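Local atomic coordinates of copper chaperone CopZ (Staphylococcus aureus, PDB entry 6FF2), a protein that sequesters and carries copper(I) inside the cell and delivers it to the copper-exporting P-type ATPase CopA. Residues L6-M11 against D58-Q63. Residues are numbered along the deposited sequence; the frame is centred on the assembly and turned at random.
Sequences LNVEGM and DAIEDQ
Val8 on strand 3-9 faces Ile60 in the last turn of helix 53-62, and their CA atoms, 8.2 Å apart, are the nearest CA pair between 6-11 and 58-63. Leu6, Val8 and Ile60, all buried, carry the contact by apolar packing alone. Ile60 meets Val8 tip to tip: its CG2 lies 3.9 Å from Val8 CG1, while Val8 CG2 touches both branches, 4.0 Å from Ile60 CD1 and 4.1 Å from Ile60 CG2. With CG1 anti to the carbonyl carbon (chi1 -67°) and the chain extended beyond it (chi2 165°), Ile60 CD1 also reaches Leu6 CD2 at 4.0 Å, the leucine coming in at a slant to the isoleucine. Ile60 thus lies against two residues on the same face of the strand: CD1 touches both, CG2 only Val8. Val67 of strand 66-67 touches both Leu6 and Ile60, and Tyr65 adjoins Val8. Beside the contact, Glu61 OE2 accepts a hydrogen bond from Val67 N, tying the helix to that edge strand. The Val8 side chain lies about 10 Å from a bound copper(I) ion. The three residues belong to the hydrophobic core where the second helix packs on the antiparallel sheet of the ferredoxin-like beta-alpha-beta-beta-alpha-beta fold of heavy-metal-associated domains.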
loop_
_atom_site.group_PDB
_atom_site.type_symbol
_atom_site.label_atom_id
_atom_site.label_comp_id
_atom_site.label_asym_id
_atom_site.label_seq_id
_atom_site.Cartn_x
_atom_site.Cartn_y
_atom_site.Cartn_z
ATOM N N LEU A 6 13.204 4.093 14.236
ATOM C CA LEU A 6 13.303 5.008 13.107
ATOM C C LEU A 6 12.039 5.832 13.065
ATOM O O LEU A 6 10.935 5.304 13.335
ATOM C CB LEU A 6 13.607 4.326 11.796
ATOM C CG LEU A 6 14.913 3.527 11.807
ATOM C CD1 LEU A 6 14.598 2.066 11.998
ATOM C CD2 LEU A 6 15.732 3.730 10.531
ATOM N N ASN A 7 12.169 7.099 12.696
ATOM C CA ASN A 7 11.002 7.966 12.458
ATOM C C ASN A 7 10.825 8.091 10.940
ATOM O O ASN A 7 11.708 8.538 10.274
ATOM C CB ASN A 7 11.201 9.293 13.066
ATOM C CG ASN A 7 10.922 9.255 14.484
ATOM O OD1 ASN A 7 11.843 9.392 15.263
ATOM N ND2 ASN A 7 9.634 9.126 14.855
ATOM N N VAL A 8 9.681 7.627 10.430
ATOM C CA VAL A 8 9.477 7.456 9.000
ATOM C C VAL A 8 8.273 8.241 8.615
ATOM O O VAL A 8 7.254 8.192 9.307
ATOM C CB VAL A 8 9.301 5.976 8.620
ATOM C CG1 VAL A 8 9.090 5.822 7.127
ATOM C CG2 VAL A 8 10.499 5.127 9.030
ATOM N N GLU A 9 8.441 8.997 7.532
ATOM C CA GLU A 9 7.335 9.758 6.906
ATOM C C GLU A 9 6.897 9.088 5.626
ATOM O O GLU A 9 7.729 8.581 4.848
ATOM C CB GLU A 9 7.777 11.209 6.579
ATOM C CG GLU A 9 7.965 11.997 7.842
ATOM C CD GLU A 9 8.400 13.433 7.620
ATOM O OE1 GLU A 9 8.657 13.870 6.479
ATOM O OE2 GLU A 9 8.498 14.124 8.641
ATOM N N GLY A 10 5.584 9.148 5.395
ATOM C CA GLY A 10 5.014 8.650 4.123
ATOM C C GLY A 10 4.245 7.342 4.268
ATOM O O GLY A 10 3.626 6.903 3.310
ATOM N N MET A 11 4.282 6.700 5.440
ATOM C CA MET A 11 3.596 5.404 5.585
ATOM C C MET A 11 2.140 5.712 5.874
ATOM O O MET A 11 1.816 6.259 6.919
ATOM C CB MET A 11 4.209 4.540 6.691
ATOM C CG MET A 11 5.682 4.283 6.471
ATOM S SD MET A 11 6.334 3.216 7.773
ATOM C CE MET A 11 6.033 4.219 9.217
ATOM N N ASP A 58 18.405 2.718 4.566
ATOM C CA ASP A 58 18.397 2.548 3.100
ATOM C C ASP A 58 17.264 1.679 2.655
ATOM O O ASP A 58 16.661 1.934 1.600
ATOM C CB ASP A 58 19.715 1.936 2.629
ATOM C CG ASP A 58 20.827 2.906 2.580
ATOM O OD1 ASP A 58 20.628 4.131 2.797
ATOM O OD2 ASP A 58 21.968 2.391 2.356
ATOM N N ALA A 59 16.978 0.610 3.407
ATOM C CA ALA A 59 15.909 -0.310 3.028
ATOM C C ALA A 59 14.565 0.402 3.027
ATOM O O ALA A 59 13.702 0.131 2.163
ATOM C CB ALA A 59 15.874 -1.513 3.955
ATOM N N ILE A 60 14.370 1.293 3.967
ATOM C CA ILE A 60 13.137 2.037 4.069
ATOM C C ILE A 60 13.048 3.035 2.900
ATOM O O ILE A 60 12.005 3.132 2.244
ATOM C CB ILE A 60 13.023 2.723 5.407
ATOM C CG1 ILE A 60 12.877 1.683 6.509
ATOM C CG2 ILE A 60 11.871 3.737 5.449
ATOM C CD1 ILE A 60 13.135 2.317 7.860
ATOM N N GLU A 61 14.122 3.771 2.657
ATOM C CA GLU A 61 14.117 4.792 1.629
ATOM C C GLU A 61 14.001 4.153 0.248
ATOM O O GLU A 61 13.320 4.712 -0.607
ATOM C CB GLU A 61 15.349 5.735 1.790
ATOM C CG GLU A 61 15.291 6.466 3.155
ATOM C CD GLU A 61 15.969 7.832 3.277
ATOM O OE1 GLU A 61 17.153 7.876 2.881
ATOM O OE2 GLU A 61 15.316 8.777 3.915
ATOM N N ASP A 62 14.562 2.970 0.043
ATOM C CA ASP A 62 14.360 2.229 -1.212
ATOM C C ASP A 62 12.915 1.803 -1.484
ATOM O O ASP A 62 12.576 1.544 -2.614
ATOM C CB ASP A 62 15.272 1.013 -1.282
ATOM C CG ASP A 62 16.763 1.402 -1.452
ATOM O OD1 ASP A 62 17.106 2.584 -1.685
ATOM O OD2 ASP A 62 17.600 0.506 -1.296
ATOM N N GLN A 63 12.080 1.675 -0.464
ATOM C CA GLN A 63 10.632 1.450 -0.599
ATOM C C GLN A 63 9.851 2.733 -0.838
ATOM O O GLN A 63 8.618 2.665 -0.993
ATOM C CB GLN A 63 10.058 0.759 0.648
ATOM C CG GLN A 63 10.605 -0.636 0.884
ATOM C CD GLN A 63 10.199 -1.599 -0.216
ATOM O OE1 GLN A 63 9.018 -1.678 -0.588
ATOM N NE2 GLN A 63 11.148 -2.269 -0.776
#